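Local coordinates for uncharacterized protein VP1736 (Vibrio parahaemolyticus, PDB 3LXQ) that has no established function but contains a sulfatase-family domain of the alkaline phosphatase clan and also carries a small antiparallel sheet, at residues P108-P111 against N112-L116; S133-G136 against I137-V140; Y388-R391 against D392-V395. All blocks are in the same frame, centred on the assembly; numbering follows the deposited sequence.

Contact 1 of 3, residues P108-P111 against N112-L116; sequences PLTP and NLDEL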
loop_
_atom_site.group_PDB
_atom_site.type_symbol
_atom_site.label_atom_id
_atom_site.label_comp_id
_atom_site.label_asym_id
_atom_site.label_seq_id
_atom_site.Cartn_x
_atom_site.Cartn_y
_atom_site.Cartn_z
ATOM N N PRO A 108 5.005 -5.943 -21.488
ATOM C CA PRO A 108 4.903 -4.535 -21.907
ATOM C C PRO A 108 3.463 -4.032 -21.841
ATOM O O PRO A 108 2.842 -3.764 -22.867
ATOM C CB PRO A 108 5.436 -4.545 -23.345
ATOM C CG PRO A 108 5.214 -5.936 -23.833
ATOM C CD PRO A 108 5.272 -6.845 -22.629
ATOM N N LEU A 109 2.954 -3.901 -20.623
ATOM C CA LEU A 109 1.546 -3.605 -20.386
ATOM C C LEU A 109 1.287 -2.218 -19.813
ATOM O O LEU A 109 0.132 -1.804 -19.700
ATOM C CB LEU A 109 0.947 -4.656 -19.450
ATOM C CG LEU A 109 -0.060 -5.703 -19.923
ATOM C CD1 LEU A 109 0.163 -6.207 -21.359
ATOM C CD2 LEU A 109 -0.093 -6.867 -18.930
ATOM N N THR A 110 2.349 -1.506 -19.443
ATOM C CA THR A 110 2.193 -0.225 -18.748
ATOM C C THR A 110 3.013 0.936 -19.330
ATOM O O THR A 110 3.738 1.589 -18.577
ATOM C CB THR A 110 2.549 -0.346 -17.240
ATOM O OG1 THR A 110 3.849 -0.930 -17.110
ATOM C CG2 THR A 110 1.507 -1.183 -16.476
ATOM N N PRO A 111 2.872 1.233 -20.646
ATOM C CA PRO A 111 3.713 2.291 -21.226
ATOM C C PRO A 111 3.527 3.691 -20.619
ATOM O O PRO A 111 4.507 4.428 -20.513
ATOM C CB PRO A 111 3.337 2.284 -22.712
ATOM C CG PRO A 111 2.015 1.624 -22.784
ATOM C CD PRO A 111 1.972 0.641 -21.654
ATOM N N ASN A 112 2.304 4.059 -20.237
ATOM C CA ASN A 112 2.084 5.340 -19.561
ATOM C C ASN A 112 2.776 5.395 -18.207
ATOM O O ASN A 112 3.434 6.384 -17.896
ATOM C CB ASN A 112 0.596 5.653 -19.392
ATOM C CG ASN A 112 -0.094 5.969 -20.715
ATOM O OD1 ASN A 112 0.327 6.858 -21.462
ATOM N ND2 ASN A 112 -1.164 5.240 -21.007
ATOM N N LEU A 113 2.632 4.336 -17.405
ATOM C CA LEU A 113 3.282 4.282 -16.086
ATOM C C LEU A 113 4.802 4.254 -16.211
ATOM O O LEU A 113 5.486 4.960 -15.480
ATOM C CB LEU A 113 2.786 3.099 -15.242
ATOM C CG LEU A 113 3.320 2.969 -13.803
ATOM C CD1 LEU A 113 2.878 4.149 -12.932
ATOM C CD2 LEU A 113 2.912 1.639 -13.169
ATOM N N ASP A 114 5.312 3.457 -17.152
ATOM C CA ASP A 114 6.750 3.347 -17.416
ATOM C C ASP A 114 7.396 4.710 -17.631
ATOM O O ASP A 114 8.489 4.980 -17.126
ATOM C CB ASP A 114 6.998 2.498 -18.665
ATOM C CG ASP A 114 6.804 1.019 -18.425
ATOM O OD1 ASP A 114 6.396 0.611 -17.305
ATOM O OD2 ASP A 114 7.076 0.254 -19.372
ATOM N N GLU A 115 6.711 5.546 -18.412
ATOM C CA GLU A 115 7.161 6.891 -18.736
ATOM C C GLU A 115 7.147 7.770 -17.491
ATOM O O GLU A 115 8.115 8.473 -17.218
ATOM C CB GLU A 115 6.264 7.490 -19.819
ATOM C CG GLU A 115 6.800 8.761 -20.443
ATOM C CD GLU A 115 7.981 8.502 -21.360
ATOM O OE1 GLU A 115 8.996 7.935 -20.892
ATOM O OE2 GLU A 115 7.894 8.876 -22.552
ATOM N N LEU A 116 6.046 7.709 -16.740
ATOM C CA LEU A 116 5.893 8.454 -15.487
ATOM C C LEU A 116 6.903 8.030 -14.407
ATOM O O LEU A 116 7.242 8.811 -13.506
ATOM C CB LEU A 116 4.470 8.291 -14.960
ATOM C CG LEU A 116 3.351 8.931 -15.781
ATOM C CD1 LEU A 116 2.031 8.227 -15.524
ATOM C CD2 LEU A 116 3.248 10.426 -15.480
#
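Thr-110 and Asp-114 carry this contact, a worked example of how a helix can be started without a capping bond from the side chain at its N-cap. The backbone bonds come first. Asp-114 N reaches Thr-110 O at 2.8 Å, and Glu-115 N reaches Pro-111 O at a longer 3.2 Å; these are the opening i-to-i+4 bonds of helix 111-118. Pro-111 suits the first turn, where a backbone N-H would have no preceding carbonyl to meet.

Between side chains there is one polar link. Thr-110 OG1 donates to Asp-114 OD1 over 3.0 Å, approaching from above the carboxylate plane, 49° out of it, while the two side chains cross at about a right angle. With chi1 at 53°, OG1 sits between the backbone N and carbonyl carbon of Thr-110, on the side of the acid. The same oxygen accepts a bond from Gly-102 N, and Asp-114 OD1 also receives Ser-103 N. Two acceptors, Asp-114 OD1 and Thr-110 O, lie 3.1 Å apart; their closeness is probably offset by Thr-110 OG1 and Ser-103 N on the first and Asp-114 N on the second.

Apolar packing is slight: Leu-113 CB touches Thr-110 CB at 4.0 Å, on the buried side of the turn.

The first N-H groups of the helix are met from another helix: Asp-279, on helix 271-289, takes Asn-112 N on OD2 and Leu-113 N on OD1, so the start of helix 111-118 is bound to the flank of helix 271-289, which Leu-116 also meets through Phe-286.

Contact 2 of 3, residues S133-G136 against I137-V140; sequences SVRG and IEAV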
loop_
_atom_site.group_PDB
_atom_site.type_symbol
_atom_site.label_atom_id
_atom_site.label_comp_id
_atom_site.label_asym_id
_atom_site.label_seq_id
_atom_site.Cartn_x
_atom_site.Cartn_y
_atom_site.Cartn_z
ATOM N N SER A 133 -7.144 -7.220 -1.643
ATOM C CA SER A 133 -7.386 -5.796 -1.745
ATOM C C SER A 133 -7.487 -5.103 -0.393
ATOM O O SER A 133 -6.852 -4.055 -0.201
ATOM C CB SER A 133 -8.624 -5.536 -2.607
ATOM O OG SER A 133 -8.388 -5.967 -3.945
ATOM N N VAL A 134 -8.255 -5.664 0.551
ATOM C CA VAL A 134 -8.392 -5.016 1.857
ATOM C C VAL A 134 -7.058 -4.907 2.600
ATOM O O VAL A 134 -6.875 -3.966 3.359
ATOM C CB VAL A 134 -9.486 -5.619 2.804
ATOM C CG1 VAL A 134 -10.887 -5.251 2.324
ATOM C CG2 VAL A 134 -9.334 -7.112 2.990
ATOM N N ARG A 135 -6.133 -5.844 2.367
ATOM C CA ARG A 135 -4.808 -5.757 3.015
ATOM C C ARG A 135 -3.955 -4.650 2.392
ATOM O O ARG A 135 -3.182 -3.976 3.097
ATOM C CB ARG A 135 -4.086 -7.113 3.046
ATOM C CG ARG A 135 -2.720 -7.068 3.750
ATOM C CD ARG A 135 -2.468 -8.321 4.567
ATOM N NE ARG A 135 -3.111 -8.313 5.896
ATOM C CZ ARG A 135 -3.437 -9.430 6.544
ATOM N NH1 ARG A 135 -3.221 -10.603 5.963
ATOM N NH2 ARG A 135 -3.977 -9.402 7.756
ATOM N N GLY A 136 -4.114 -4.427 1.090
ATOM C CA GLY A 136 -3.470 -3.260 0.454
ATOM C C GLY A 136 -4.028 -1.934 0.933
ATOM O O GLY A 136 -3.287 -0.945 1.078
ATOM N N ILE A 137 -5.335 -1.895 1.177
ATOM C CA ILE A 137 -5.973 -0.712 1.802
ATOM C C ILE A 137 -5.471 -0.553 3.240
ATOM O O ILE A 137 -5.133 0.556 3.670
ATOM C CB ILE A 137 -7.522 -0.819 1.756
ATOM C CG1 ILE A 137 -7.996 -0.882 0.297
ATOM C CG2 ILE A 137 -8.182 0.353 2.519
ATOM C CD1 ILE A 137 -9.429 -1.377 0.110
ATOM N N GLU A 138 -5.434 -1.655 3.987
ATOM C CA GLU A 138 -4.839 -1.678 5.336
ATOM C C GLU A 138 -3.454 -1.029 5.357
ATOM O O GLU A 138 -3.192 -0.116 6.151
ATOM C CB GLU A 138 -4.744 -3.124 5.807
ATOM C CG GLU A 138 -3.875 -3.402 7.024
ATOM C CD GLU A 138 -3.950 -4.877 7.408
ATOM O OE1 GLU A 138 -3.397 -5.701 6.650
ATOM O OE2 GLU A 138 -4.585 -5.218 8.440
ATOM N N ALA A 139 -2.588 -1.490 4.455
ATOM C CA ALA A 139 -1.202 -1.045 4.413
ATOM C C ALA A 139 -1.043 0.428 4.120
ATOM O O ALA A 139 -0.180 1.062 4.706
ATOM C CB ALA A 139 -0.408 -1.846 3.400
ATOM N N VAL A 140 -1.833 0.979 3.197
ATOM C CA VAL A 140 -1.605 2.386 2.808
ATOM C C VAL A 140 -2.441 3.371 3.599
ATOM O O VAL A 140 -2.172 4.576 3.573
ATOM C CB VAL A 140 -1.789 2.624 1.282
ATOM C CG1 VAL A 140 -0.848 1.716 0.501
ATOM C CG2 VAL A 140 -3.260 2.408 0.846
HETATM O O HOH W 1 -3.270 -7.267 9.373
#
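Helix 133-141, buried near the middle of the chain, brings Arg-135 and Glu-138 together as an i-to-i+3 salt bridge. Arg-135 NE donates to Glu-138 OE1 at 2.7 Å, with an N-H...O angle of 162°. The oxygen offers its syn lone pair and lies in the guanidinium plane, at its edge; guanidinium and carboxylate are only 11° apart, nearly coplanar. Both side chains leave the helix with CG opposite the backbone N and run side by side in the same direction, but Glu-138 stays extended beyond CG whereas Arg-135 bends at chi2 and chi3, which turns NE onto the carboxylate. Water 1 closes a second route, accepting from Arg-135 NH2 at 2.8 Å and donating to Glu-138 OE2 at 2.6 Å. Ser-149 O, bound by Arg-135 NH2, and Val-152 N, bound to Glu-138 OE2, tie the pair to the following loop and probably help to hold both flat groups in place.

Along the main chain the bonds are regular, with Ile-137 N on Ser-133 O at 3.0 Å and Glu-138 N on Val-134 O at 2.8 Å. Ile-137 lays CG1 3.4 Å from Ser-133 O and turns to Phe-246 and Phe-193.

At the helix start, Ser-133 OG is hydrogen-bonded to Asp-305, Glu-94 and His-306. The whole is a buried alpha-helical turn with an intrahelical, water-bridged salt bridge, set within the mixed alpha/beta fold of the sulfatase family.

Contact 3 of 3, residues Y388-R391 against D392-V395; sequences YLTR and DNLV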
loop_
_atom_site.group_PDB
_atom_site.type_symbol
_atom_site.label_atom_id
_atom_site.label_comp_id
_atom_site.label_asym_id
_atom_site.label_seq_id
_atom_site.Cartn_x
_atom_site.Cartn_y
_atom_site.Cartn_z
ATOM N N TYR A 388 9.664 -12.989 5.787
ATOM C CA TYR A 388 10.476 -11.817 6.105
ATOM C C TYR A 388 11.705 -11.819 5.194
ATOM O O TYR A 388 12.622 -12.650 5.333
ATOM C CB TYR A 388 10.875 -11.811 7.590
ATOM C CG TYR A 388 11.266 -10.439 8.139
ATOM C CD1 TYR A 388 10.305 -9.569 8.665
ATOM C CD2 TYR A 388 12.603 -10.026 8.147
ATOM C CE1 TYR A 388 10.674 -8.308 9.186
ATOM C CE2 TYR A 388 12.975 -8.793 8.645
ATOM C CZ TYR A 388 12.010 -7.939 9.161
ATOM O OH TYR A 388 12.401 -6.732 9.649
ATOM N N LEU A 389 11.678 -10.913 4.227
ATOM C CA LEU A 389 12.733 -10.752 3.241
ATOM C C LEU A 389 13.677 -9.616 3.640
ATOM O O LEU A 389 13.231 -8.498 3.946
ATOM C CB LEU A 389 12.132 -10.482 1.852
ATOM C CG LEU A 389 13.105 -10.283 0.671
ATOM C CD1 LEU A 389 13.788 -11.599 0.238
ATOM C CD2 LEU A 389 12.430 -9.606 -0.523
ATOM N N THR A 390 14.972 -9.924 3.674
ATOM C CA THR A 390 16.026 -8.913 3.820
ATOM C C THR A 390 17.069 -9.125 2.716
ATOM O O THR A 390 16.965 -10.063 1.932
ATOM C CB THR A 390 16.726 -8.992 5.208
ATOM O OG1 THR A 390 17.689 -10.047 5.188
ATOM C CG2 THR A 390 15.722 -9.251 6.333
ATOM N N ARG A 391 18.078 -8.264 2.655
ATOM C CA ARG A 391 19.082 -8.368 1.598
ATOM C C ARG A 391 19.930 -9.635 1.714
ATOM O O ARG A 391 20.562 -10.056 0.746
ATOM C CB ARG A 391 19.974 -7.130 1.592
ATOM C CG ARG A 391 19.366 -5.930 0.896
ATOM C CD ARG A 391 19.261 -6.148 -0.608
ATOM N NE ARG A 391 18.606 -5.023 -1.269
ATOM C CZ ARG A 391 18.382 -4.939 -2.580
ATOM N NH1 ARG A 391 17.787 -3.864 -3.079
ATOM N NH2 ARG A 391 18.754 -5.921 -3.397
ATOM N N ASP A 392 19.901 -10.252 2.894
ATOM C CA ASP A 392 20.813 -11.343 3.236
ATOM C C ASP A 392 20.141 -12.697 3.393
ATOM O O ASP A 392 20.781 -13.741 3.248
ATOM C CB ASP A 392 21.578 -10.982 4.508
ATOM C CG ASP A 392 22.401 -9.734 4.335
ATOM O OD1 ASP A 392 23.453 -9.802 3.668
ATOM O OD2 ASP A 392 21.980 -8.678 4.843
ATOM N N ASN A 393 18.843 -12.667 3.670
ATOM C CA ASN A 393 18.103 -13.863 4.027
ATOM C C ASN A 393 16.608 -13.704 3.763
ATOM O O ASN A 393 16.089 -12.587 3.616
ATOM C CB ASN A 393 18.351 -14.197 5.505
ATOM C CG ASN A 393 18.335 -12.954 6.389
ATOM O OD1 ASN A 393 17.334 -12.247 6.455
ATOM N ND2 ASN A 393 19.453 -12.678 7.055
ATOM N N LEU A 394 15.928 -14.841 3.696
ATOM C CA LEU A 394 14.480 -14.879 3.684
ATOM C C LEU A 394 14.020 -15.958 4.647
ATOM O O LEU A 394 14.417 -17.126 4.522
ATOM C CB LEU A 394 13.953 -15.166 2.272
ATOM C CG LEU A 394 12.502 -15.632 2.109
ATOM C CD1 LEU A 394 11.498 -14.514 2.359
ATOM C CD2 LEU A 394 12.330 -16.216 0.710
ATOM N N VAL A 395 13.173 -15.554 5.589
ATOM C CA VAL A 395 12.598 -16.472 6.565
ATOM C C VAL A 395 11.102 -16.578 6.366
ATOM O O VAL A 395 10.389 -15.570 6.329
ATOM C CB VAL A 395 12.876 -16.042 8.019
ATOM C CG1 VAL A 395 12.126 -16.949 9.001
ATOM C CG2 VAL A 395 14.373 -16.042 8.310
HETATM O O HOH W 2 14.646 -12.780 7.480
#
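Tyr-388 pairs with Val-395 across a tight beta hairpin, and the tie is mutual: Tyr-388 N gives to Val-395 O at 2.7 Å, and Val-395 N returns to Tyr-388 O at 3.0 Å. That carbonyl does more, taking a bond from water 2 and a CA-H...O contact from Leu-394. The tyrosine ring itself leads off toward Arg-427 and Asn-431 of helix 422-441.

Leu-389 follows as the non-hydrogen-bonded partner of Leu-394. On the face they share, its CD1 rests 4.1 Å from Leu-394 CB, the two side chains crossing obliquely; Tyr-408 and Met-406 of strand 402-409 extend this apolar patch.

Thr-390 is where the strands are drawn shut. Its N binds Asn-393 O at 2.9 Å, while its hydroxyl works in both directions. Thr-390 OG1 donates to Asn-393 OD1 at a short 2.6 Å, from well above the amide plane, 64° out of it, and accepts Asp-392 N at 3.2 Å, the bond of an ST turn. Asn-393 can answer because its chi1 of 42° sets CG between backbone N and carbonyl carbon, bringing the amide oxygen back to the side chain of Thr-390. Water 2 adds a second donor to Asn-393 OD1, at 2.9 Å, and so links the amide to Tyr-388 O; two donors on OD1 probably help to hold the orientation of this buried amide.

Arg-391 opens the turn and sends its chain outward, where NE forms a salt bridge with Glu-376 and the guanidinium a cation-pi contact with Phe-410. Arg-391 and Asp-392 have the backbone angles of a type I beta turn, here a hairpin end reinforced by threonine and asparagine side chains.

The three contacts lie in series, each local to one continuous stretch, and none nests in or crosses another. From the N terminus, contact 1 ends the loop after strand 87-93 and begins a helix on the flank of helix 271-289. Beyond strand 121-127 the chain enters contact 2, a helical turn in the buried interior, its centre about 23 Å from that of contact 1; it packs on strand 241-246 and helix 189-195. Both belong to the sulfatase-family domain. Much later, contact 3 reverses the chain between the second and third strands of the five-stranded antiparallel sheet, its centre about 22 Å from that of contact 2, and packs against helix 422-441.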